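Long-range contact in acyl-CoA dehydrogenase FadE3 (Mycobacterium smegmatis, PDB 4IV6), which is an acyl-CoA dehydrogenase family flavoprotein that binds dihydroflavine-adenine dinucleotide: residues B[88-100]-B[111-124]. Residues are numbered along the deposited sequence; the frame is centred on the assembly and turned at random.
With FDA (dihydroflavine-adenine dinucleotide), chain D.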
ATOM      1  N   ALA B  88     -11.493  -8.929 -27.555  1.00 15.95           N
ATOM      2  CA  ALA B  88     -11.855  -9.213 -28.944  1.00 16.34           C
ATOM      3  C   ALA B  88     -12.644  -8.104 -29.599  1.00 16.92           C
ATOM      4  O   ALA B  88     -12.569  -7.940 -30.826  1.00 17.23           O
ATOM      5  CB  ALA B  88     -12.659 -10.506 -29.025  1.00 16.81           C
ATOM      6  N   MET B  89     -13.409  -7.352 -28.809  1.00 17.42           N
ATOM      7  CA  MET B  89     -14.301  -6.306 -29.357  1.00 18.82           C
ATOM      8  C   MET B  89     -13.935  -4.852 -28.995  1.00 17.65           C
ATOM      9  O   MET B  89     -14.558  -3.924 -29.491  1.00 17.59           O
ATOM     10  CB  MET B  89     -15.777  -6.623 -29.023  1.00 20.98           C
ATOM     11  CG  MET B  89     -16.086  -6.880 -27.550  1.00 23.13           C
ATOM     12  SD  MET B  89     -16.258  -5.372 -26.563  1.00 30.16           S
ATOM     13  CE  MET B  89     -17.627  -4.620 -27.346  1.00 30.06           C
ATOM     14  N   GLY B  90     -12.917  -4.653 -28.173  1.00 16.98           N
ATOM     15  CA  GLY B  90     -12.540  -3.314 -27.699  1.00 17.01           C
ATOM     16  C   GLY B  90     -12.063  -2.346 -28.770  1.00 16.46           C
ATOM     17  O   GLY B  90     -12.705  -1.311 -29.033  1.00 16.06           O
ATOM     18  N   GLY B  91     -10.943  -2.674 -29.405  1.00 16.40           N
ATOM     19  CA  GLY B  91     -10.480  -1.903 -30.553  1.00 16.07           C
ATOM     20  C   GLY B  91     -11.504  -1.729 -31.666  1.00 15.75           C
ATOM     21  O   GLY B  91     -11.574  -0.671 -32.290  1.00 15.57           O
ATOM     22  N   HIS B  92     -12.315  -2.759 -31.914  1.00 15.60           N
ATOM     23  CA  HIS B  92     -13.375  -2.687 -32.908  1.00 15.28           C
ATOM     24  C   HIS B  92     -14.362  -1.592 -32.546  1.00 15.66           C
ATOM     25  O   HIS B  92     -14.771  -0.803 -33.387  1.00 15.39           O
ATOM     26  CB  HIS B  92     -14.073  -4.041 -32.996  1.00 15.50           C
ATOM     27  CG  HIS B  92     -15.227  -4.094 -33.934  1.00 16.03           C
ATOM     28  ND1 HIS B  92     -15.111  -4.524 -35.242  1.00 16.52           N
ATOM     29  CD2 HIS B  92     -16.543  -3.851 -33.733  1.00 16.33           C
ATOM     30  CE1 HIS B  92     -16.301  -4.502 -35.817  1.00 16.99           C
ATOM     31  NE2 HIS B  92     -17.190  -4.109 -34.914  1.00 17.07           N
ATOM     32  N   THR B  93     -14.733  -1.524 -31.279  1.00 15.57           N
ATOM     33  CA  THR B  93     -15.609  -0.444 -30.807  1.00 16.05           C
ATOM     34  C   THR B  93     -14.978   0.955 -30.987  1.00 16.10           C
ATOM     35  O   THR B  93     -15.630   1.912 -31.426  1.00 16.34           O
ATOM     36  CB  THR B  93     -15.982  -0.642 -29.327  1.00 16.05           C
ATOM     37  OG1 THR B  93     -16.414  -2.007 -29.105  1.00 16.05           O
ATOM     38  CG2 THR B  93     -17.077   0.310 -28.937  1.00 16.56           C
ATOM     39  N   VAL B  94     -13.712   1.069 -30.644  1.00 15.53           N
ATOM     40  CA  VAL B  94     -13.025   2.341 -30.782  1.00 15.99           C
ATOM     41  C   VAL B  94     -13.023   2.761 -32.255  1.00 16.21           C
ATOM     42  O   VAL B  94     -13.318   3.907 -32.558  1.00 16.32           O
ATOM     43  CB  VAL B  94     -11.608   2.276 -30.192  1.00 16.21           C
ATOM     44  CG1 VAL B  94     -10.851   3.552 -30.466  1.00 16.65           C
ATOM     45  CG2 VAL B  94     -11.679   2.029 -28.681  1.00 16.64           C
ATOM     46  N   VAL B  95     -12.738   1.826 -33.171  1.00 15.86           N
ATOM     47  CA  VAL B  95     -12.743   2.170 -34.602  1.00 16.18           C
ATOM     48  C   VAL B  95     -14.142   2.562 -35.049  1.00 16.70           C
ATOM     49  O   VAL B  95     -14.293   3.518 -35.832  1.00 16.97           O
ATOM     50  CB  VAL B  95     -12.217   1.033 -35.510  1.00 15.84           C
ATOM     51  CG1 VAL B  95     -12.345   1.409 -36.980  1.00 16.11           C
ATOM     52  CG2 VAL B  95     -10.778   0.710 -35.174  1.00 15.59           C
ATOM     53  N   SER B  96     -15.165   1.832 -34.574  1.00 17.15           N
ATOM     54  CA  SER B  96     -16.545   2.179 -34.858  1.00 17.52           C
ATOM     55  C   SER B  96     -16.788   3.642 -34.498  1.00 18.38           C
ATOM     56  O   SER B  96     -17.347   4.404 -35.276  1.00 18.51           O
ATOM     57  CB  SER B  96     -17.548   1.269 -34.116  1.00 17.85           C
ATOM     58  OG  SER B  96     -17.445  -0.096 -34.486  1.00 17.66           O
ATOM     59  N   LYS B  97     -16.362   4.044 -33.314  1.00 19.20           N
ATOM     60  CA  LYS B  97     -16.558   5.425 -32.879  1.00 20.29           C
ATOM     61  C   LYS B  97     -15.789   6.441 -33.716  1.00 19.84           C
ATOM     62  O   LYS B  97     -16.309   7.507 -34.038  1.00 19.47           O
ATOM     63  CB  LYS B  97     -16.169   5.543 -31.403  1.00 21.78           C
ATOM     64  CG  LYS B  97     -16.409   6.912 -30.776  1.00 23.92           C
ATOM     65  CD  LYS B  97     -17.877   7.151 -30.483  1.00 25.55           C
ATOM     66  CE  LYS B  97     -18.070   8.446 -29.714  1.00 27.36           C
ATOM     67  NZ  LYS B  97     -19.518   8.758 -29.539  1.00 28.32           N
ATOM     68  N   LEU B  98     -14.530   6.152 -34.032  1.00 19.39           N
ATOM     69  CA  LEU B  98     -13.758   7.049 -34.878  1.00 19.79           C
ATOM     70  C   LEU B  98     -14.422   7.288 -36.250  1.00 20.06           C
ATOM     71  O   LEU B  98     -14.447   8.421 -36.746  1.00 19.73           O
ATOM     72  CB  LEU B  98     -12.345   6.530 -35.091  1.00 19.35           C
ATOM     73  CG  LEU B  98     -11.482   6.526 -33.840  1.00 19.37           C
ATOM     74  CD1 LEU B  98     -10.121   5.944 -34.179  1.00 19.06           C
ATOM     75  CD2 LEU B  98     -11.369   7.914 -33.233  1.00 20.01           C
ATOM     76  N   LEU B  99     -14.944   6.224 -36.846  1.00 19.50           N
ATOM     77  CA  LEU B  99     -15.678   6.330 -38.101  1.00 20.30           C
ATOM     78  C   LEU B  99     -16.901   7.226 -37.945  1.00 20.96           C
ATOM     79  O   LEU B  99     -17.134   8.110 -38.762  1.00 21.64           O
ATOM     80  CB  LEU B  99     -16.111   4.948 -38.599  1.00 20.40           C
ATOM     81  CG  LEU B  99     -15.086   4.140 -39.402  1.00 20.80           C
ATOM     82  CD1 LEU B  99     -15.471   2.665 -39.447  1.00 20.94           C
ATOM     83  CD2 LEU B  99     -14.986   4.687 -40.817  1.00 21.71           C
ATOM     84  N   LEU B 100     -17.685   7.009 -36.899  1.00 20.87           N
ATOM     85  CA  LEU B 100     -18.844   7.859 -36.680  1.00 21.43           C
ATOM     86  C   LEU B 100     -18.437   9.312 -36.452  1.00 21.60           C
ATOM     87  O   LEU B 100     -19.048  10.193 -37.014  1.00 21.82           O
ATOM     88  CB  LEU B 100     -19.648   7.358 -35.513  1.00 21.85           C
ATOM     89  CG  LEU B 100     -20.402   6.076 -35.868  1.00 22.23           C
ATOM     90  CD1 LEU B 100     -20.731   5.348 -34.583  1.00 22.31           C
ATOM     91  CD2 LEU B 100     -21.655   6.371 -36.680  1.00 22.95           C
ATOM     92  N   TYR B 111     -18.030   0.632 -44.383  1.00 22.93           N
ATOM     93  CA  TYR B 111     -17.516  -0.218 -43.306  1.00 21.66           C
ATOM     94  C   TYR B 111     -18.485  -0.544 -42.149  1.00 20.94           C
ATOM     95  O   TYR B 111     -18.511  -1.682 -41.676  1.00 20.32           O
ATOM     96  CB  TYR B 111     -16.261   0.431 -42.722  1.00 20.81           C
ATOM     97  CG  TYR B 111     -15.089   0.445 -43.674  1.00 20.53           C
ATOM     98  CD1 TYR B 111     -14.676  -0.728 -44.347  1.00 20.56           C
ATOM     99  CD2 TYR B 111     -14.370   1.601 -43.892  1.00 20.08           C
ATOM    100  CE1 TYR B 111     -13.599  -0.712 -45.228  1.00 20.77           C
ATOM    101  CE2 TYR B 111     -13.299   1.616 -44.771  1.00 20.14           C
ATOM    102  CZ  TYR B 111     -12.912   0.467 -45.441  1.00 20.49           C
ATOM    103  OH  TYR B 111     -11.831   0.511 -46.301  1.00 20.74           O
ATOM    104  N   LEU B 112     -19.259   0.447 -41.683  1.00 20.95           N
ATOM    105  CA  LEU B 112     -20.083   0.279 -40.476  1.00 20.50           C
ATOM    106  C   LEU B 112     -21.170  -0.793 -40.534  1.00 20.83           C
ATOM    107  O   LEU B 112     -21.380  -1.479 -39.517  1.00 19.88           O
ATOM    108  CB  LEU B 112     -20.682   1.612 -40.001  1.00 20.67           C
ATOM    109  CG  LEU B 112     -19.690   2.644 -39.469  1.00 20.14           C
ATOM    110  CD1 LEU B 112     -20.410   3.903 -39.022  1.00 20.65           C
ATOM    111  CD2 LEU B 112     -18.878   2.083 -38.312  1.00 19.78           C
ATOM    112  N   PRO B 113     -21.837  -0.976 -41.694  1.00 21.47           N
ATOM    113  CA  PRO B 113     -22.830  -2.056 -41.714  1.00 22.11           C
ATOM    114  C   PRO B 113     -22.253  -3.464 -41.498  1.00 22.27           C
ATOM    115  O   PRO B 113     -22.812  -4.237 -40.724  1.00 22.28           O
ATOM    116  CB  PRO B 113     -23.498  -1.900 -43.101  1.00 23.04           C
ATOM    117  CG  PRO B 113     -23.345  -0.445 -43.414  1.00 23.06           C
ATOM    118  CD  PRO B 113     -21.935  -0.144 -42.909  1.00 22.09           C
ATOM    119  N   ARG B 114     -21.125  -3.786 -42.126  1.00 22.49           N
ATOM    120  CA  ARG B 114     -20.502  -5.079 -41.914  1.00 22.71           C
ATOM    121  C   ARG B 114     -19.767  -5.157 -40.578  1.00 21.27           C
ATOM    122  O   ARG B 114     -19.619  -6.234 -40.015  1.00 21.13           O
ATOM    123  CB  ARG B 114     -19.543  -5.416 -43.035  1.00 24.73           C
ATOM    124  CG  ARG B 114     -20.211  -5.767 -44.349  1.00 26.89           C
ATOM    125  CD  ARG B 114     -19.126  -6.031 -45.372  1.00 29.68           C
ATOM    126  NE  ARG B 114     -18.427  -4.790 -45.718  1.00 31.68           N
ATOM    127  CZ  ARG B 114     -17.150  -4.708 -46.090  1.00 34.85           C
ATOM    128  NH1 ARG B 114     -16.621  -3.516 -46.407  1.00 35.30           N
ATOM    129  NH2 ARG B 114     -16.392  -5.802 -46.137  1.00 34.67           N
ATOM    130  N   MET B 115     -19.324  -4.025 -40.060  1.00 19.93           N
ATOM    131  CA  MET B 115     -18.756  -4.004 -38.703  1.00 19.29           C
ATOM    132  C   MET B 115     -19.801  -4.326 -37.638  1.00 19.40           C
ATOM    133  O   MET B 115     -19.528  -5.051 -36.695  1.00 19.83           O
ATOM    134  CB  MET B 115     -18.090  -2.668 -38.411  1.00 18.50           C
ATOM    135  CG  MET B 115     -16.762  -2.528 -39.133  1.00 18.54           C
ATOM    136  SD  MET B 115     -15.998  -0.915 -38.926  1.00 18.53           S
ATOM    137  CE  MET B 115     -15.624  -0.972 -37.176  1.00 18.59           C
ATOM    138  N   ALA B 116     -21.004  -3.800 -37.792  1.00 20.17           N
ATOM    139  CA  ALA B 116     -22.050  -3.997 -36.779  1.00 20.46           C
ATOM    140  C   ALA B 116     -22.422  -5.449 -36.581  1.00 20.66           C
ATOM    141  O   ALA B 116     -22.806  -5.830 -35.486  1.00 20.71           O
ATOM    142  CB  ALA B 116     -23.271  -3.173 -37.118  1.00 21.27           C
ATOM    143  N   THR B 117     -22.310  -6.257 -37.636  1.00 21.31           N
ATOM    144  CA  THR B 117     -22.617  -7.685 -37.568  1.00 21.89           C
ATOM    145  C   THR B 117     -21.430  -8.544 -37.195  1.00 21.45           C
ATOM    146  O   THR B 117     -21.567  -9.741 -36.947  1.00 21.01           O
ATOM    147  CB  THR B 117     -23.108  -8.211 -38.926  1.00 23.06           C
ATOM    148  OG1 THR B 117     -22.085  -8.037 -39.914  1.00 22.84           O
ATOM    149  CG2 THR B 117     -24.367  -7.480 -39.342  1.00 24.12           C
ATOM    150  N   GLY B 118     -20.251  -7.937 -37.152  1.00 20.76           N
ATOM    151  CA  GLY B 118     -19.037  -8.685 -36.972  1.00 20.50           C
ATOM    152  C   GLY B 118     -18.513  -9.320 -38.251  1.00 21.26           C
ATOM    153  O   GLY B 118     -17.478  -9.931 -38.199  1.00 21.19           O
ATOM    154  N   GLU B 119     -19.204  -9.169 -39.386  1.00 21.75           N
ATOM    155  CA  GLU B 119     -18.741  -9.744 -40.656  1.00 23.29           C
ATOM    156  C   GLU B 119     -17.380  -9.148 -40.993  1.00 22.48           C
ATOM    157  O   GLU B 119     -16.499  -9.859 -41.444  1.00 21.39           O
ATOM    158  CB  GLU B 119     -19.718  -9.463 -41.798  1.00 25.22           C
ATOM    159  CG  GLU B 119     -19.312 -10.129 -43.109  1.00 27.92           C
ATOM    160  CD  GLU B 119     -20.183  -9.734 -44.293  1.00 30.20           C
ATOM    161  OE1 GLU B 119     -21.400  -9.473 -44.129  1.00 29.81           O
ATOM    162  OE2 GLU B 119     -19.629  -9.688 -45.407  1.00 33.04           O
ATOM    163  N   LEU B 120     -17.234  -7.840 -40.754  1.00 21.69           N
ATOM    164  CA  LEU B 120     -15.937  -7.193 -40.777  1.00 21.34           C
ATOM    165  C   LEU B 120     -15.555  -6.754 -39.375  1.00 20.31           C
ATOM    166  O   LEU B 120     -16.324  -6.077 -38.722  1.00 20.71           O
ATOM    167  CB  LEU B 120     -15.975  -5.985 -41.688  1.00 22.22           C
ATOM    168  CG  LEU B 120     -14.739  -5.083 -41.678  1.00 22.65           C
ATOM    169  CD1 LEU B 120     -13.532  -5.810 -42.205  1.00 23.38           C
ATOM    170  CD2 LEU B 120     -15.028  -3.861 -42.526  1.00 23.86           C
ATOM    171  N   ARG B 121     -14.350  -7.099 -38.948  1.00 19.28           N
ATOM    172  CA  ARG B 121     -13.793  -6.640 -37.694  1.00 18.56           C
ATOM    173  C   ARG B 121     -12.640  -5.660 -37.897  1.00 18.24           C
ATOM    174  O   ARG B 121     -11.881  -5.752 -38.883  1.00 17.72           O
ATOM    175  CB  ARG B 121     -13.312  -7.840 -36.911  1.00 18.97           C
ATOM    176  CG  ARG B 121     -14.473  -8.588 -36.268  1.00 19.41           C
ATOM    177  CD  ARG B 121     -14.014  -9.871 -35.644  1.00 19.53           C
ATOM    178  NE  ARG B 121     -13.161  -9.636 -34.507  1.00 19.27           N
ATOM    179  CZ  ARG B 121     -12.478 -10.594 -33.899  1.00 19.33           C
ATOM    180  NH1 ARG B 121     -12.588 -11.859 -34.311  1.00 20.30           N
ATOM    181  NH2 ARG B 121     -11.717 -10.293 -32.860  1.00 19.20           N
ATOM    182  N   ALA B 122     -12.516  -4.714 -36.967  1.00 17.63           N
ATOM    183  CA  ALA B 122     -11.483  -3.699 -37.023  1.00 17.03           C
ATOM    184  C   ALA B 122     -10.691  -3.673 -35.740  1.00 16.77           C
ATOM    185  O   ALA B 122     -11.181  -4.039 -34.658  1.00 16.08           O
ATOM    186  CB  ALA B 122     -12.084  -2.323 -37.310  1.00 17.07           C
ATOM    187  N   THR B 123      -9.452  -3.196 -35.856  1.00 16.18           N
ATOM    188  CA  THR B 123      -8.617  -2.991 -34.687  1.00 15.69           C
ATOM    189  C   THR B 123      -7.789  -1.716 -34.841  1.00 15.68           C
ATOM    190  O   THR B 123      -7.725  -1.144 -35.943  1.00 15.12           O
ATOM    191  CB  THR B 123      -7.724  -4.198 -34.442  1.00 15.34           C
ATOM    192  OG1 THR B 123      -7.047  -4.064 -33.181  1.00 15.39           O
ATOM    193  CG2 THR B 123      -6.686  -4.339 -35.571  1.00 15.86           C
ATOM    194  N   MET B 124      -7.178  -1.272 -33.741  1.00 16.35           N
ATOM    195  CA  MET B 124      -6.343  -0.054 -33.725  1.00 17.43           C
ATOM    196  C   MET B 124      -4.874  -0.406 -33.768  1.00 16.19           C
ATOM    197  O   MET B 124      -4.426  -1.150 -32.921  1.00 15.72           O
ATOM    198  CB  MET B 124      -6.500   0.724 -32.418  1.00 19.69           C
ATOM    199  CG  MET B 124      -7.858   1.305 -32.123  1.00 22.44           C
ATOM    200  SD  MET B 124      -8.330   2.600 -33.282  1.00 27.07           S
ATOM    201  CE  MET B 124      -6.936   3.694 -33.169  1.00 26.30           C
TER
HETATM  202  PA  FDA D 401       7.280   2.028 -23.144  1.00 14.23           P
HETATM  203  O1A FDA D 401       6.639   3.266 -23.720  1.00 15.33           O
HETATM  204  O2A FDA D 401       8.567   1.500 -23.715  1.00 14.80           O
HETATM  205  O5B FDA D 401       7.460   2.263 -21.571  1.00 14.37           O
HETATM  206  C5B FDA D 401       8.224   1.373 -20.724  1.00 13.47           C
HETATM  207  C4B FDA D 401       8.108   1.851 -19.266  1.00 13.23           C
HETATM  208  O4B FDA D 401       8.481   3.237 -19.138  1.00 12.66           O
HETATM  209  C3B FDA D 401       6.686   1.787 -18.752  1.00 12.76           C
HETATM  210  O3B FDA D 401       6.710   1.594 -17.321  1.00 12.39           O
HETATM  211  C2B FDA D 401       6.152   3.153 -19.123  1.00 12.90           C
HETATM  212  O2B FDA D 401       5.025   3.578 -18.360  1.00 12.76           O
HETATM  213  C1B FDA D 401       7.347   4.008 -18.774  1.00 12.61           C
HETATM  214  N9A FDA D 401       7.362   5.321 -19.473  1.00 13.42           N
HETATM  215  C8A FDA D 401       7.596   5.508 -20.791  1.00 12.79           C
HETATM  216  N7A FDA D 401       7.584   6.824 -21.085  1.00 13.20           N
HETATM  217  C5A FDA D 401       7.326   7.481 -19.929  1.00 13.13           C
HETATM  218  C6A FDA D 401       7.168   8.867 -19.519  1.00 13.43           C
HETATM  219  N6A FDA D 401       7.285   9.835 -20.430  1.00 14.22           N
HETATM  220  N1A FDA D 401       6.899   9.168 -18.230  1.00 13.64           N
HETATM  221  C2A FDA D 401       6.814   8.196 -17.306  1.00 13.53           C
HETATM  222  N3A FDA D 401       6.941   6.884 -17.604  1.00 12.71           N
HETATM  223  C4A FDA D 401       7.209   6.491 -18.866  1.00 12.82           C
HETATM  224  N1  FDA D 401      -1.220  -1.327 -28.945  1.00 15.09           N
HETATM  225  C2  FDA D 401      -1.937  -1.047 -30.029  1.00 14.85           C
HETATM  226  O2  FDA D 401      -1.623  -0.060 -30.721  1.00 14.29           O
HETATM  227  N3  FDA D 401      -2.991  -1.795 -30.402  1.00 15.31           N
HETATM  228  C4  FDA D 401      -3.403  -2.881 -29.748  1.00 15.19           C
HETATM  229  O4  FDA D 401      -4.380  -3.564 -30.159  1.00 14.92           O
HETATM  230  C4X FDA D 401      -2.676  -3.244 -28.515  1.00 14.68           C
HETATM  231  N5  FDA D 401      -2.973  -4.334 -27.776  1.00 14.90           N
HETATM  232  C5X FDA D 401      -2.038  -4.850 -26.939  1.00 13.83           C
HETATM  233  C6  FDA D 401      -2.118  -6.170 -26.482  1.00 13.99           C
HETATM  234  C7  FDA D 401      -1.180  -6.692 -25.591  1.00 14.41           C
HETATM  235  C7M FDA D 401      -1.261  -8.127 -25.136  1.00 14.88           C
HETATM  236  C8  FDA D 401      -0.136  -5.871 -25.121  1.00 14.87           C
HETATM  237  C8M FDA D 401       0.924  -6.339 -24.150  1.00 15.57           C
HETATM  238  C9  FDA D 401      -0.052  -4.566 -25.580  1.00 14.53           C
HETATM  239  C9A FDA D 401      -0.979  -4.049 -26.499  1.00 14.02           C
HETATM  240  N10 FDA D 401      -0.833  -2.727 -26.967  1.00 14.95           N
HETATM  241  C10 FDA D 401      -1.515  -2.399 -28.161  1.00 14.81           C
HETATM  242  C1' FDA D 401       0.474  -2.091 -26.768  1.00 15.16           C
HETATM  243  C2' FDA D 401       0.373  -1.230 -25.527  1.00 17.03           C
HETATM  244  O2' FDA D 401      -0.507  -0.125 -25.735  1.00 16.09           O
HETATM  245  C3' FDA D 401       1.778  -0.756 -25.157  1.00 18.50           C
HETATM  246  O3' FDA D 401       2.462  -1.850 -24.554  1.00 21.52           O
HETATM  247  C4' FDA D 401       1.786   0.412 -24.199  1.00 19.76           C
HETATM  248  O4' FDA D 401       1.530   1.574 -25.006  1.00 21.66           O
HETATM  249  C5' FDA D 401       3.162   0.603 -23.535  1.00 19.48           C
HETATM  250  O5' FDA D 401       4.147   0.611 -24.544  1.00 18.68           O
HETATM  251  P   FDA D 401       5.632   0.082 -24.389  1.00 18.24           P
HETATM  252  O1P FDA D 401       6.293   0.535 -25.676  1.00 17.93           O
HETATM  253  O2P FDA D 401       5.609  -1.371 -24.059  1.00 21.26           O
HETATM  254  O3P FDA D 401       6.152   0.894 -23.096  1.00 16.43           O
HETATM  255  O   HOH W   1     -11.478  -7.213 -33.848  1.00 17.40           O
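An antiparallel helix pair of the acyl-CoA dehydrogenase N-terminal helical domain meets here, through His92, Leu99, Leu112 and Met115, and leads into strand 122-125, an outer strand of a three-stranded mixed sheet. The segment axes of helices 88-100 and 111-116 lie 10.8 Å apart at 153°. Strand 122-124 then crosses helix 88-100 almost perpendicularly.

His92 ties the three elements together. With CG anti to the backbone N (chi1 177°), its ring reaches across to the turn after helix 105-116. Ala122 N donates to His92 ND1 at 3.1 Å, close to the ring plane. This leaves His92 NE2 as the N-H side, where its strongest partner is Phe53 O; a weak second bond goes from His92 NE2 to Met115 O at 3.1 Å. Met115 CE lies over one ring face, 4.1 Å from the His92 ring centroid, as a CH-pi contact. The Met115 side chain is a knob in the hole formed by His92, Val95, Ser96 and Leu99. Further along, Leu112 splits its methyls: CD2 packs on Leu99 CD1 at 3.6 Å, and CD1 on Leu100 CD2.

At the other end, Arg121 NH2 donates to Ala88 O at 3.2 Å, the oxygen lying well out of the guanidinium plane. A water joins Arg121 NE to Ala88 O and Ala122 O.

Ala122 CB rests on Val95, and Met124 SD sits 3.6 Å from Val95 CG2, also touching Val94 and Leu98. Met238 of helix 234-270 packs on Met124 as well. The Met124 backbone serves the ligand: its O accepts a nearly straight 3.0 Å hydrogen bond from N3 of dihydroflavine-adenine dinucleotide.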